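Local structure of bacterial fluorinating enzyme homolog (Thermus thermophilus, 2CW5) at residues C[10-24]-C[132-144]. The protein catalyses the hydrolysis of S-adenosyl-L-methionine to adenosine and L-methionine, without chlorinase or fluorinase activity, and works as a homotrimer. Numbering follows the deposited sequence.
Sequences FGLEDPYVAVVKAVL and FHGRDVFAPAAAH
The rings of F132, F10 and Y16 form an aromatic cluster. The edge of F132 meets the face of F10 in an offset edge-to-face pair, planes at 83°. The edge of Y16 points at the face of F132, again offset edge-to-face, with centroids 5.2 Å apart. Y16 CB sits 3.6 Å from F132 CZ. CG of F132 lies anti to the backbone N (chi1 -167°), which carries the ring toward helix 16-24. R135 CB lies over the centre of the F132 ring.

V19 CG1 packs on the aliphatic part of R135, 3.6 Å from its CD. V23 and V20 close on A139, with V23 CG1 3.8 Å from A139 CB. At the far end L24 CD2 touches A142 CB at 3.7 Å. G134 lies at this interface and A139, A142 and A143 point into it, consistent with a closest axis approach of 8.8 Å, crossing at -42°.

A bend at chi3 brings R135 NE and NH2 onto D136, gripped side-on; the NE to OD1 bond is 3.0 Å and nearly straight. NH1 bonds S227 O of a second subunit. With an alanine in place of R135, D136 would probably lose its charged mate, S227 O of that subunit its donor, and a gap would open beside V19.

Helix 16-24 packs on strands 4-8 and 64-68; helix 133-147 packs on 64-68 and 79-83. By similarity H133 is important for activity and D9, beside F10, binds adenosine, so the contact probably borders the active site. No hydrogen bond joins the two segments. The contact therefore rests on apolar and aromatic packing, and its buried charge is paired within helix 133-147.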
loop_
_atom_site.group_PDB
_atom_site.type_symbol
_atom_site.label_atom_id
_atom_site.label_comp_id
_atom_site.label_asym_id
_atom_site.label_seq_id
_atom_site.Cartn_x
_atom_site.Cartn_y
_atom_site.Cartn_z
ATOM N N PHE C 10 -4.751 4.823 7.674
ATOM C CA PHE C 10 -5.364 5.409 6.478
ATOM C C PHE C 10 -5.725 4.401 5.390
ATOM O O PHE C 10 -6.580 4.677 4.557
ATOM C CB PHE C 10 -4.465 6.495 5.865
ATOM C CG PHE C 10 -4.275 7.709 6.738
ATOM C CD1 PHE C 10 -5.108 7.950 7.827
ATOM C CD2 PHE C 10 -3.268 8.627 6.451
ATOM C CE1 PHE C 10 -4.944 9.093 8.617
ATOM C CE2 PHE C 10 -3.096 9.771 7.234
ATOM C CZ PHE C 10 -3.936 10.003 8.317
ATOM N N GLY C 11 -5.072 3.245 5.382
ATOM C CA GLY C 11 -5.395 2.250 4.374
ATOM C C GLY C 11 -4.698 2.442 3.039
ATOM O O GLY C 11 -3.928 3.386 2.856
ATOM N N LEU C 12 -5.009 1.554 2.095
ATOM C CA LEU C 12 -4.398 1.555 0.771
ATOM C C LEU C 12 -5.325 1.996 -0.359
ATOM O O LEU C 12 -4.928 1.983 -1.524
ATOM C CB LEU C 12 -3.897 0.142 0.457
ATOM C CG LEU C 12 -3.215 -0.599 1.607
ATOM C CD1 LEU C 12 -2.973 -2.046 1.209
ATOM C CD2 LEU C 12 -1.915 0.087 1.971
ATOM N N GLU C 13 -6.553 2.376 -0.025
ATOM C CA GLU C 13 -7.521 2.784 -1.043
ATOM C C GLU C 13 -7.566 4.280 -1.323
ATOM O O GLU C 13 -7.995 4.702 -2.397
ATOM C CB GLU C 13 -8.923 2.318 -0.647
ATOM C CG GLU C 13 -9.136 0.824 -0.722
ATOM C CD GLU C 13 -10.544 0.426 -0.325
ATOM O OE1 GLU C 13 -10.866 0.496 0.878
ATOM O OE2 GLU C 13 -11.330 0.051 -1.217
ATOM N N ASP C 14 -7.122 5.076 -0.358
ATOM C CA ASP C 14 -7.144 6.527 -0.486
ATOM C C ASP C 14 -5.738 7.100 -0.603
ATOM O O ASP C 14 -4.753 6.428 -0.299
ATOM C CB ASP C 14 -7.830 7.134 0.737
ATOM C CG ASP C 14 -9.202 6.545 0.989
ATOM O OD1 ASP C 14 -10.154 6.915 0.271
ATOM O OD2 ASP C 14 -9.330 5.705 1.903
ATOM N N PRO C 15 -5.629 8.357 -1.049
ATOM C CA PRO C 15 -4.324 9.005 -1.196
ATOM C C PRO C 15 -3.909 9.777 0.064
ATOM O O PRO C 15 -3.031 10.629 0.004
ATOM C CB PRO C 15 -4.548 9.932 -2.382
ATOM C CG PRO C 15 -5.946 10.420 -2.120
ATOM C CD PRO C 15 -6.687 9.153 -1.703
ATOM N N TYR C 16 -4.527 9.470 1.200
ATOM C CA TYR C 16 -4.205 10.187 2.438
ATOM C C TYR C 16 -2.739 10.092 2.854
ATOM O O TYR C 16 -2.126 11.096 3.224
ATOM C CB TYR C 16 -5.102 9.707 3.581
ATOM C CG TYR C 16 -6.577 9.771 3.258
ATOM C CD1 TYR C 16 -7.107 10.836 2.528
ATOM C CD2 TYR C 16 -7.446 8.769 3.688
ATOM C CE1 TYR C 16 -8.469 10.901 2.229
ATOM C CE2 TYR C 16 -8.810 8.824 3.398
ATOM C CZ TYR C 16 -9.313 9.890 2.667
ATOM O OH TYR C 16 -10.653 9.932 2.362
ATOM N N VAL C 17 -2.162 8.897 2.790
ATOM C CA VAL C 17 -0.756 8.752 3.170
ATOM C C VAL C 17 0.122 9.634 2.284
ATOM O O VAL C 17 1.012 10.333 2.774
ATOM C CB VAL C 17 -0.279 7.275 3.052
ATOM C CG1 VAL C 17 1.237 7.194 3.240
ATOM C CG2 VAL C 17 -0.975 6.413 4.114
ATOM N N ALA C 18 -0.143 9.610 0.981
ATOM C CA ALA C 18 0.625 10.391 0.021
ATOM C C ALA C 18 0.492 11.896 0.248
ATOM O O ALA C 18 1.457 12.636 0.073
ATOM C CB ALA C 18 0.197 10.040 -1.394
ATOM N N VAL C 19 -0.704 12.351 0.615
ATOM C CA VAL C 19 -0.923 13.772 0.860
ATOM C C VAL C 19 -0.085 14.243 2.051
ATOM O O VAL C 19 0.501 15.327 2.017
ATOM C CB VAL C 19 -2.417 14.076 1.118
ATOM C CG1 VAL C 19 -2.596 15.541 1.523
ATOM C CG2 VAL C 19 -3.221 13.791 -0.143
ATOM N N VAL C 20 -0.022 13.426 3.098
ATOM C CA VAL C 20 0.779 13.773 4.262
ATOM C C VAL C 20 2.252 13.849 3.853
ATOM O O VAL C 20 2.980 14.758 4.258
ATOM C CB VAL C 20 0.599 12.740 5.391
ATOM C CG1 VAL C 20 1.638 12.970 6.477
ATOM C CG2 VAL C 20 -0.807 12.865 5.983
ATOM N N LYS C 21 2.691 12.894 3.042
ATOM C CA LYS C 21 4.071 12.893 2.571
ATOM C C LYS C 21 4.332 14.131 1.705
ATOM O O LYS C 21 5.432 14.694 1.715
ATOM C CB LYS C 21 4.349 11.621 1.765
ATOM C CG LYS C 21 4.401 10.357 2.605
ATOM C CD LYS C 21 4.701 9.146 1.730
ATOM C CE LYS C 21 4.890 7.895 2.557
ATOM N NZ LYS C 21 5.121 6.711 1.682
ATOM N N ALA C 22 3.316 14.552 0.954
ATOM C CA ALA C 22 3.440 15.727 0.094
ATOM C C ALA C 22 3.597 16.982 0.946
ATOM O O ALA C 22 4.434 17.834 0.655
ATOM C CB ALA C 22 2.211 15.858 -0.806
ATOM N N VAL C 23 2.789 17.099 1.998
ATOM C CA VAL C 23 2.884 18.260 2.876
ATOM C C VAL C 23 4.246 18.259 3.567
ATOM O O VAL C 23 4.873 19.306 3.706
ATOM C CB VAL C 23 1.761 18.267 3.942
ATOM C CG1 VAL C 23 1.992 19.395 4.940
ATOM C CG2 VAL C 23 0.410 18.455 3.267
ATOM N N LEU C 24 4.706 17.082 3.987
ATOM C CA LEU C 24 6.006 16.973 4.647
ATOM C C LEU C 24 7.128 17.438 3.725
ATOM O O LEU C 24 8.111 18.025 4.174
ATOM C CB LEU C 24 6.280 15.526 5.077
ATOM C CG LEU C 24 5.497 14.954 6.261
ATOM C CD1 LEU C 24 5.904 13.501 6.481
ATOM C CD2 LEU C 24 5.769 15.775 7.510
ATOM N N PHE C 132 -9.361 16.473 8.225
ATOM C CA PHE C 132 -8.167 15.705 7.874
ATOM C C PHE C 132 -6.994 16.207 8.719
ATOM O O PHE C 132 -6.092 16.873 8.211
ATOM C CB PHE C 132 -7.865 15.897 6.377
ATOM C CG PHE C 132 -6.855 14.922 5.812
ATOM C CD1 PHE C 132 -6.104 14.092 6.643
ATOM C CD2 PHE C 132 -6.650 14.851 4.436
ATOM C CE1 PHE C 132 -5.161 13.206 6.114
ATOM C CE2 PHE C 132 -5.712 13.975 3.894
ATOM C CZ PHE C 132 -4.964 13.147 4.739
ATOM N N HIS C 133 -7.006 15.884 10.011
ATOM C CA HIS C 133 -5.947 16.336 10.910
ATOM C C HIS C 133 -4.539 15.916 10.496
ATOM O O HIS C 133 -3.584 16.655 10.721
ATOM C CB HIS C 133 -6.223 15.856 12.340
ATOM C CG HIS C 133 -7.441 16.470 12.956
ATOM N ND1 HIS C 133 -8.612 15.769 13.154
ATOM C CD2 HIS C 133 -7.677 17.727 13.401
ATOM C CE1 HIS C 133 -9.515 16.567 13.695
ATOM N NE2 HIS C 133 -8.973 17.762 13.855
ATOM N N GLY C 134 -4.405 14.737 9.896
ATOM C CA GLY C 134 -3.088 14.283 9.483
ATOM C C GLY C 134 -2.434 15.276 8.543
ATOM O O GLY C 134 -1.239 15.580 8.642
ATOM N N ARG C 135 -3.247 15.798 7.634
ATOM C CA ARG C 135 -2.801 16.763 6.638
ATOM C C ARG C 135 -2.630 18.180 7.180
ATOM O O ARG C 135 -1.596 18.816 6.975
ATOM C CB ARG C 135 -3.816 16.812 5.490
ATOM C CG ARG C 135 -3.465 17.786 4.371
ATOM C CD ARG C 135 -4.619 17.900 3.380
ATOM N NE ARG C 135 -5.723 18.702 3.913
ATOM C CZ ARG C 135 -6.970 18.666 3.451
ATOM N NH1 ARG C 135 -7.292 17.859 2.448
ATOM N NH2 ARG C 135 -7.896 19.445 3.989
ATOM N N ASP C 136 -3.656 18.670 7.870
ATOM C CA ASP C 136 -3.645 20.038 8.365
ATOM C C ASP C 136 -3.010 20.342 9.719
ATOM O O ASP C 136 -2.690 21.497 9.984
ATOM C CB ASP C 136 -5.073 20.593 8.328
ATOM C CG ASP C 136 -5.699 20.480 6.948
ATOM O OD1 ASP C 136 -5.005 20.773 5.954
ATOM O OD2 ASP C 136 -6.884 20.105 6.853
ATOM N N VAL C 137 -2.820 19.328 10.561
ATOM C CA VAL C 137 -2.221 19.537 11.879
ATOM C C VAL C 137 -0.948 18.724 12.140
ATOM O O VAL C 137 0.108 19.285 12.444
ATOM C CB VAL C 137 -3.246 19.218 13.011
ATOM C CG1 VAL C 137 -2.582 19.377 14.386
ATOM C CG2 VAL C 137 -4.449 20.152 12.904
ATOM N N PHE C 138 -1.038 17.403 12.015
ATOM C CA PHE C 138 0.121 16.553 12.284
ATOM C C PHE C 138 1.288 16.678 11.298
ATOM O O PHE C 138 2.445 16.762 11.718
ATOM C CB PHE C 138 -0.329 15.094 12.398
ATOM C CG PHE C 138 -1.284 14.848 13.536
ATOM C CD1 PHE C 138 -0.908 15.128 14.850
ATOM C CD2 PHE C 138 -2.564 14.358 13.297
ATOM C CE1 PHE C 138 -1.799 14.921 15.912
ATOM C CE2 PHE C 138 -3.462 14.146 14.349
ATOM C CZ PHE C 138 -3.075 14.430 15.661
ATOM N N ALA C 139 0.998 16.704 9.998
ATOM C CA ALA C 139 2.058 16.814 8.994
ATOM C C ALA C 139 2.905 18.074 9.161
ATOM O O ALA C 139 4.138 18.006 9.151
ATOM C CB ALA C 139 1.468 16.760 7.580
ATOM N N PRO C 140 2.261 19.247 9.303
ATOM C CA PRO C 140 3.059 20.466 9.466
ATOM C C PRO C 140 3.894 20.440 10.747
ATOM O O PRO C 140 4.994 20.991 10.794
ATOM C CB PRO C 140 2.005 21.577 9.459
ATOM C CG PRO C 140 0.760 20.889 9.955
ATOM C CD PRO C 140 0.821 19.558 9.249
ATOM N N ALA C 141 3.372 19.779 11.772
ATOM C CA ALA C 141 4.066 19.668 13.050
ATOM C C ALA C 141 5.304 18.788 12.883
ATOM O O ALA C 141 6.398 19.121 13.355
ATOM C CB ALA C 141 3.129 19.068 14.093
ATOM N N ALA C 142 5.124 17.668 12.193
ATOM C CA ALA C 142 6.218 16.736 11.950
ATOM C C ALA C 142 7.320 17.387 11.117
ATOM O O ALA C 142 8.502 17.205 11.394
ATOM C CB ALA C 142 5.692 15.498 11.248
ATOM N N ALA C 143 6.934 18.143 10.093
ATOM C CA ALA C 143 7.916 18.810 9.242
ATOM C C ALA C 143 8.714 19.806 10.088
ATOM O O ALA C 143 9.945 19.882 9.998
ATOM C CB ALA C 143 7.212 19.531 8.098
ATOM N N HIS C 144 7.996 20.558 10.918
ATOM C CA HIS C 144 8.600 21.549 11.799
ATOM C C HIS C 144 9.692 20.895 12.644
ATOM O O HIS C 144 10.826 21.371 12.684
ATOM C CB HIS C 144 7.511 22.151 12.688
ATOM C CG HIS C 144 7.996 23.216 13.618
ATOM N ND1 HIS C 144 8.680 22.937 14.781
ATOM C CD2 HIS C 144 7.858 24.562 13.578
ATOM C CE1 HIS C 144 8.935 24.064 15.422
ATOM N NE2 HIS C 144 8.447 25.065 14.713
#